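PDB 7NVH: trehalose monomycolate exporter MmpL3, which exports trehalose monomycolate, the mycolic acid carrier used to build the mycobacterial outer membrane, and belongs to the RND permease superfamily. Local coordinates for residues A[581-586]-A[721-726]; A[647-652]-A[661-666]. All coordinates share one frame; numbering follows the deposited sequence.

Contact 1 of 2, residues A[581-586]-A[721-726]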
ATOM      1  N   VAL A 581     -31.998   2.390   8.243  1.00 53.75           N
ATOM      2  CA  VAL A 581     -31.511   1.135   7.680  1.00 53.75           C
ATOM      3  C   VAL A 581     -31.224   1.263   6.190  1.00 53.75           C
ATOM      4  O   VAL A 581     -30.268   0.673   5.683  1.00 53.75           O
ATOM      5  CB  VAL A 581     -32.529   0.015   7.964  1.00 53.75           C
ATOM      6  CG1 VAL A 581     -32.118  -1.272   7.277  1.00 53.75           C
ATOM      7  CG2 VAL A 581     -32.663  -0.202   9.457  1.00 53.75           C
ATOM      8  N   VAL A 582     -32.042   2.033   5.471  1.00 53.28           N
ATOM      9  CA  VAL A 582     -31.913   2.112   4.020  1.00 53.28           C
ATOM     10  C   VAL A 582     -30.631   2.833   3.625  1.00 53.28           C
ATOM     11  O   VAL A 582     -29.966   2.458   2.650  1.00 53.28           O
ATOM     12  CB  VAL A 582     -33.156   2.791   3.424  1.00 53.28           C
ATOM     13  CG1 VAL A 582     -33.137   2.691   1.913  1.00 53.28           C
ATOM     14  CG2 VAL A 582     -34.413   2.159   3.989  1.00 53.28           C
ATOM     15  N   LEU A 583     -30.275   3.887   4.357  1.00 53.63           N
ATOM     16  CA  LEU A 583     -29.076   4.648   4.018  1.00 53.63           C
ATOM     17  C   LEU A 583     -27.798   3.820   4.066  1.00 53.63           C
ATOM     18  O   LEU A 583     -26.943   4.015   3.182  1.00 53.63           O
ATOM     19  CB  LEU A 583     -28.970   5.879   4.928  1.00 53.63           C
ATOM     20  CG  LEU A 583     -29.932   7.024   4.618  1.00 53.63           C
ATOM     21  CD1 LEU A 583     -29.833   8.101   5.682  1.00 53.63           C
ATOM     22  CD2 LEU A 583     -29.644   7.598   3.244  1.00 53.63           C
ATOM     23  N   PRO A 584     -27.567   2.944   5.054  1.00 53.16           N
ATOM     24  CA  PRO A 584     -26.383   2.073   4.967  1.00 53.16           C
ATOM     25  C   PRO A 584     -26.337   1.239   3.701  1.00 53.16           C
ATOM     26  O   PRO A 584     -25.270   1.109   3.093  1.00 53.16           O
ATOM     27  CB  PRO A 584     -26.500   1.188   6.213  1.00 53.16           C
ATOM     28  CG  PRO A 584     -27.356   1.917   7.146  1.00 53.16           C
ATOM     29  CD  PRO A 584     -28.154   2.939   6.405  1.00 53.16           C
ATOM     30  N   ILE A 585     -27.471   0.684   3.274  1.00 52.58           N
ATOM     31  CA  ILE A 585     -27.493  -0.121   2.059  1.00 52.58           C
ATOM     32  C   ILE A 585     -27.176   0.738   0.844  1.00 52.58           C
ATOM     33  O   ILE A 585     -26.407   0.336  -0.038  1.00 52.58           O
ATOM     34  CB  ILE A 585     -28.853  -0.826   1.917  1.00 52.58           C
ATOM     35  CG1 ILE A 585     -29.092  -1.752   3.109  1.00 52.58           C
ATOM     36  CG2 ILE A 585     -28.915  -1.603   0.619  1.00 52.58           C
ATOM     37  CD1 ILE A 585     -30.527  -2.190   3.262  1.00 52.58           C
ATOM     38  N   LYS A 586     -27.767   1.930   0.778  1.00 53.57           N
ATOM     39  CA  LYS A 586     -27.520   2.826  -0.347  1.00 53.57           C
ATOM     40  C   LYS A 586     -26.048   3.213  -0.430  1.00 53.57           C
ATOM     41  O   LYS A 586     -25.438   3.181  -1.510  1.00 53.57           O
ATOM     42  CB  LYS A 586     -28.400   4.065  -0.206  1.00 53.57           C
ATOM     43  CG  LYS A 586     -28.267   5.052  -1.330  1.00 53.57           C
ATOM     44  CD  LYS A 586     -28.725   6.431  -0.901  1.00 53.57           C
ATOM     45  CE  LYS A 586     -27.656   7.126  -0.082  1.00 53.57           C
ATOM     46  NZ  LYS A 586     -26.448   7.419  -0.897  1.00 53.57           N
ATOM     47  N   SER A 721     -30.195  12.097  -6.249  1.00 49.93           N
ATOM     48  CA  SER A 721     -31.215  11.481  -7.089  1.00 49.93           C
ATOM     49  C   SER A 721     -31.740  10.195  -6.470  1.00 49.93           C
ATOM     50  O   SER A 721     -32.953   9.953  -6.457  1.00 49.93           O
ATOM     51  CB  SER A 721     -30.650  11.211  -8.481  1.00 49.93           C
ATOM     52  OG  SER A 721     -29.569  10.301  -8.414  1.00 49.93           O
ATOM     53  N   VAL A 722     -30.845   9.358  -5.946  1.00 49.49           N
ATOM     54  CA  VAL A 722     -31.279   8.117  -5.316  1.00 49.49           C
ATOM     55  C   VAL A 722     -32.093   8.410  -4.065  1.00 49.49           C
ATOM     56  O   VAL A 722     -33.154   7.815  -3.850  1.00 49.49           O
ATOM     57  CB  VAL A 722     -30.069   7.217  -5.011  1.00 49.49           C
ATOM     58  CG1 VAL A 722     -30.482   6.071  -4.115  1.00 49.49           C
ATOM     59  CG2 VAL A 722     -29.476   6.684  -6.301  1.00 49.49           C
ATOM     60  N   MET A 723     -31.625   9.339  -3.231  1.00 50.83           N
ATOM     61  CA  MET A 723     -32.346   9.636  -1.998  1.00 50.83           C
ATOM     62  C   MET A 723     -33.697  10.281  -2.273  1.00 50.83           C
ATOM     63  O   MET A 723     -34.610  10.171  -1.449  1.00 50.83           O
ATOM     64  CB  MET A 723     -31.499  10.528  -1.096  1.00 50.83           C
ATOM     65  CG  MET A 723     -30.421   9.772  -0.350  1.00 50.83           C
ATOM     66  SD  MET A 723     -29.372  10.845   0.638  1.00 50.83           S
ATOM     67  CE  MET A 723     -30.436  11.126   2.047  1.00 50.83           C
ATOM     68  N   LYS A 724     -33.846  10.960  -3.410  1.00 48.04           N
ATOM     69  CA  LYS A 724     -35.160  11.466  -3.783  1.00 48.04           C
ATOM     70  C   LYS A 724     -36.052  10.353  -4.318  1.00 48.04           C
ATOM     71  O   LYS A 724     -37.253  10.326  -4.027  1.00 48.04           O
ATOM     72  CB  LYS A 724     -35.023  12.581  -4.815  1.00 48.04           C
ATOM     73  CG  LYS A 724     -36.288  12.849  -5.602  1.00 48.04           C
ATOM     74  CD  LYS A 724     -37.166  13.864  -4.901  1.00 48.04           C
ATOM     75  CE  LYS A 724     -38.502  13.999  -5.603  1.00 48.04           C
ATOM     76  NZ  LYS A 724     -39.567  14.476  -4.682  1.00 48.04           N
ATOM     77  N   LEU A 725     -35.484   9.431  -5.099  1.00 48.58           N
ATOM     78  CA  LEU A 725     -36.276   8.324  -5.627  1.00 48.58           C
ATOM     79  C   LEU A 725     -36.799   7.438  -4.505  1.00 48.58           C
ATOM     80  O   LEU A 725     -37.946   6.981  -4.548  1.00 48.58           O
ATOM     81  CB  LEU A 725     -35.445   7.505  -6.612  1.00 48.58           C
ATOM     82  CG  LEU A 725     -35.187   8.150  -7.972  1.00 48.58           C
ATOM     83  CD1 LEU A 725     -34.039   7.454  -8.676  1.00 48.58           C
ATOM     84  CD2 LEU A 725     -36.440   8.117  -8.825  1.00 48.58           C
ATOM     85  N   LEU A 726     -35.966   7.181  -3.494  1.00 48.99           N
ATOM     86  CA  LEU A 726     -36.391   6.363  -2.365  1.00 48.99           C
ATOM     87  C   LEU A 726     -37.579   6.988  -1.650  1.00 48.99           C
ATOM     88  O   LEU A 726     -38.540   6.294  -1.302  1.00 48.99           O
ATOM     89  CB  LEU A 726     -35.228   6.177  -1.396  1.00 48.99           C
ATOM     90  CG  LEU A 726     -34.211   5.089  -1.723  1.00 48.99           C
ATOM     91  CD1 LEU A 726     -33.030   5.178  -0.776  1.00 48.99           C
ATOM     92  CD2 LEU A 726     -34.863   3.723  -1.643  1.00 48.99           C
TER
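K586 lays the aliphatic part of its chain across M723 and past V722. Its helix, 582-607, and helix 694-726 belong to the transmembrane bundle of the RND permease fold. They are met here at the end of the bundle remote from the detergent pocket, probably the cytoplasmic one. The short segments run closer to antiparallel than to parallel, at 141°, with axes 11.7 Å apart, so the space between them is spanned by side chains and not by backbone.

K586 makes the broadest contact from its side. Its CB bond points toward helix 694-726, and with CG anti to the backbone N (chi1 -178°) CG and CD come alongside V722 CG1. K586 CD lies 3.7 Å from V722 CG1, the two side chains having opposite headings, and 3.8 Å from M723 CG, where the lysine lies athwart the methionine. K586 CE stays at M723 CG, also 3.8 Å away, while NZ makes a long, weak ion pair with E642 on helix 624-654.

Toward the start of helix 582-607 the contact becomes wholly apolar. L583 and M723 meet nearly perpendicularly, L583 CD2 lying 3.8 Å from M723 CE; W731 in the following loop touches both residues. The methionine thus meets the lysine with the middle of its chain and the leucine with its methyl end. On the more exposed side V582 and L726 reach toward each other tip to tip, and V582 CG1 touches L726 CD1 at 3.7 Å, with L726 CD2 slightly farther off at 4.1 Å.

Contact 2 of 2, residues A[647-652]-A[661-666]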
ATOM      1  N   SER A 647     -24.490  12.944   6.798  1.00 52.64           N
ATOM      2  CA  SER A 647     -24.684  13.323   8.191  1.00 52.64           C
ATOM      3  C   SER A 647     -25.395  14.663   8.297  1.00 52.64           C
ATOM      4  O   SER A 647     -26.260  14.849   9.160  1.00 52.64           O
ATOM      5  CB  SER A 647     -23.341  13.363   8.914  1.00 52.64           C
ATOM      6  OG  SER A 647     -22.737  12.083   8.917  1.00 52.64           O
ATOM      7  N   ARG A 648     -25.048  15.608   7.422  1.00 52.50           N
ATOM      8  CA  ARG A 648     -25.738  16.890   7.411  1.00 52.50           C
ATOM      9  C   ARG A 648     -27.204  16.724   7.032  1.00 52.50           C
ATOM     10  O   ARG A 648     -28.078  17.385   7.601  1.00 52.50           O
ATOM     11  CB  ARG A 648     -25.039  17.854   6.455  1.00 52.50           C
ATOM     12  CG  ARG A 648     -23.643  18.251   6.894  1.00 52.50           C
ATOM     13  CD  ARG A 648     -23.629  18.692   8.346  1.00 52.50           C
ATOM     14  NE  ARG A 648     -24.199  20.023   8.523  1.00 52.50           N
ATOM     15  CZ  ARG A 648     -23.541  21.153   8.291  1.00 52.50           C
ATOM     16  NH1 ARG A 648     -22.285  21.116   7.873  1.00 52.50           N
ATOM     17  NH2 ARG A 648     -24.138  22.320   8.479  1.00 52.50           N
ATOM     18  N   MET A 649     -27.494  15.846   6.069  1.00 52.42           N
ATOM     19  CA  MET A 649     -28.882  15.603   5.689  1.00 52.42           C
ATOM     20  C   MET A 649     -29.670  14.992   6.840  1.00 52.42           C
ATOM     21  O   MET A 649     -30.815  15.381   7.091  1.00 52.42           O
ATOM     22  CB  MET A 649     -28.947  14.691   4.465  1.00 52.42           C
ATOM     23  CG  MET A 649     -27.908  14.976   3.403  1.00 52.42           C
ATOM     24  SD  MET A 649     -28.112  13.893   1.980  1.00 52.42           S
ATOM     25  CE  MET A 649     -27.224  14.803   0.725  1.00 52.42           C
ATOM     26  N   VAL A 650     -29.076  14.027   7.541  1.00 53.26           N
ATOM     27  CA  VAL A 650     -29.756  13.401   8.670  1.00 53.26           C
ATOM     28  C   VAL A 650     -29.974  14.411   9.787  1.00 53.26           C
ATOM     29  O   VAL A 650     -31.021  14.415  10.444  1.00 53.26           O
ATOM     30  CB  VAL A 650     -28.966  12.176   9.162  1.00 53.26           C
ATOM     31  CG1 VAL A 650     -29.685  11.527  10.315  1.00 53.26           C
ATOM     32  CG2 VAL A 650     -28.790  11.174   8.043  1.00 53.26           C
ATOM     33  N   GLU A 651     -28.987  15.277  10.024  1.00 54.39           N
ATOM     34  CA  GLU A 651     -29.137  16.326  11.026  1.00 54.39           C
ATOM     35  C   GLU A 651     -30.259  17.286  10.656  1.00 54.39           C
ATOM     36  O   GLU A 651     -31.055  17.683  11.515  1.00 54.39           O
ATOM     37  CB  GLU A 651     -27.816  17.077  11.183  1.00 54.39           C
ATOM     38  CG  GLU A 651     -27.931  18.407  11.892  1.00 54.39           C
ATOM     39  CD  GLU A 651     -26.598  19.114  12.009  1.00 54.39           C
ATOM     40  OE1 GLU A 651     -25.565  18.490  11.690  1.00 54.39           O
ATOM     41  OE2 GLU A 651     -26.585  20.295  12.413  1.00 54.39           O
ATOM     42  N   ALA A 652     -30.340  17.667   9.381  1.00 55.16           N
ATOM     43  CA  ALA A 652     -31.382  18.592   8.950  1.00 55.16           C
ATOM     44  C   ALA A 652     -32.760  17.948   9.009  1.00 55.16           C
ATOM     45  O   ALA A 652     -33.750  18.620   9.314  1.00 55.16           O
ATOM     46  CB  ALA A 652     -31.084  19.094   7.538  1.00 55.16           C
ATOM     47  N   GLU A 661     -36.024  18.960   1.288  1.00 51.49           N
ATOM     48  CA  GLU A 661     -35.282  20.018   1.962  1.00 51.49           C
ATOM     49  C   GLU A 661     -34.119  19.449   2.759  1.00 51.49           C
ATOM     50  O   GLU A 661     -33.050  20.063   2.834  1.00 51.49           O
ATOM     51  CB  GLU A 661     -36.219  20.813   2.868  1.00 51.49           C
ATOM     52  CG  GLU A 661     -37.558  21.117   2.231  1.00 51.49           C
ATOM     53  CD  GLU A 661     -38.347  22.158   2.998  1.00 51.49           C
ATOM     54  OE1 GLU A 661     -38.189  22.238   4.233  1.00 51.49           O
ATOM     55  OE2 GLU A 661     -39.125  22.898   2.361  1.00 51.49           O
ATOM     56  N   ALA A 662     -34.309  18.284   3.378  1.00 51.74           N
ATOM     57  CA  ALA A 662     -33.207  17.655   4.093  1.00 51.74           C
ATOM     58  C   ALA A 662     -32.008  17.480   3.176  1.00 51.74           C
ATOM     59  O   ALA A 662     -30.882  17.832   3.537  1.00 51.74           O
ATOM     60  CB  ALA A 662     -33.643  16.309   4.668  1.00 51.74           C
ATOM     61  N   ILE A 663     -32.245  16.981   1.962  1.00 51.46           N
ATOM     62  CA  ILE A 663     -31.166  16.823   0.993  1.00 51.46           C
ATOM     63  C   ILE A 663     -30.583  18.176   0.611  1.00 51.46           C
ATOM     64  O   ILE A 663     -29.359  18.338   0.537  1.00 51.46           O
ATOM     65  CB  ILE A 663     -31.664  16.056  -0.244  1.00 51.46           C
ATOM     66  CG1 ILE A 663     -32.199  14.683   0.156  1.00 51.46           C
ATOM     67  CG2 ILE A 663     -30.549  15.902  -1.257  1.00 51.46           C
ATOM     68  CD1 ILE A 663     -33.001  14.013  -0.928  1.00 51.46           C
ATOM     69  N   ARG A 664     -31.443  19.168   0.358  1.00 51.59           N
ATOM     70  CA  ARG A 664     -30.944  20.468  -0.085  1.00 51.59           C
ATOM     71  C   ARG A 664     -29.984  21.070   0.931  1.00 51.59           C
ATOM     72  O   ARG A 664     -28.844  21.404   0.597  1.00 51.59           O
ATOM     73  CB  ARG A 664     -32.098  21.432  -0.351  1.00 51.59           C
ATOM     74  CG  ARG A 664     -32.692  21.323  -1.735  1.00 51.59           C
ATOM     75  CD  ARG A 664     -33.300  22.642  -2.168  1.00 51.59           C
ATOM     76  NE  ARG A 664     -34.089  23.256  -1.109  1.00 51.59           N
ATOM     77  CZ  ARG A 664     -35.410  23.160  -1.014  1.00 51.59           C
ATOM     78  NH1 ARG A 664     -36.093  22.472  -1.918  1.00 51.59           N
ATOM     79  NH2 ARG A 664     -36.049  23.752  -0.016  1.00 51.59           N
ATOM     80  N   ILE A 665     -30.420  21.197   2.187  1.00 51.59           N
ATOM     81  CA  ILE A 665     -29.521  21.723   3.215  1.00 51.59           C
ATOM     82  C   ILE A 665     -28.317  20.812   3.415  1.00 51.59           C
ATOM     83  O   ILE A 665     -27.181  21.290   3.521  1.00 51.59           O
ATOM     84  CB  ILE A 665     -30.261  22.000   4.541  1.00 51.59           C
ATOM     85  CG1 ILE A 665     -31.331  23.091   4.386  1.00 51.59           C
ATOM     86  CG2 ILE A 665     -29.278  22.370   5.632  1.00 51.59           C
ATOM     87  CD1 ILE A 665     -32.693  22.671   3.987  1.00 51.59           C
ATOM     88  N   GLY A 666     -28.527  19.496   3.444  1.00 52.06           N
ATOM     89  CA  GLY A 666     -27.426  18.597   3.736  1.00 52.06           C
ATOM     90  C   GLY A 666     -26.286  18.707   2.744  1.00 52.06           C
ATOM     91  O   GLY A 666     -25.118  18.748   3.135  1.00 52.06           O
TER
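R648 and M649 lie directly against G666, and backbone makes up much of this interface. M649 N comes to 3.6 Å from G666 CA, and the CA atoms of M649 and G666 are only 3.9 Å apart; the glycine, having no side chain, allows the approach. R648 CB rests on G666 O at 3.4 Å, while one turn earlier on helix 659-669 A662 O, which accepts the helical bond from G666 N, lies 3.7 Å from M649 CA. No hydrogen bond joins the two segments.

The elements form an open helix-turn-helix hairpin: transmembrane helix 624-654 ends, a short turn follows, and helix 659-669 turns back obliquely at 131° with the segment axes 7.6 Å apart.

Apolar side chains add two further touches. M649 runs straight from CG outward, which carries its methyl past G666 to I663, M649 CE meeting I663 CG2 at a slant, 4.0 Å away. Farther along, A652 CB sits 4.2 Å from I665 CG2.

Salt bridges carry polar ends to helix 248-265. The R648 chain bends at chi2 and chi3, and R648 NH2 pairs with E262 OE1; E651 OE2 likewise pairs with R259 NH2.

Overall arrangement
Contacts 1 and 2 lie side by side at the same end of the membrane bundle, their centres about 13 Å apart, and share no helix. Contact 2 is the more buried and joins near neighbours in sequence; contact 1 joins segments 135 residues apart in sequence and has one margin on the protein surface. Their chemistry follows the spacing: side chains bridge the wide gap in 581-586 with 721-726, whereas backbone meets backbone in 647-652 with 661-666. The two join through packing, M723 SD lying 3.6 Å from M649 SD, and I663 also reaching M723, while L583 touches V650.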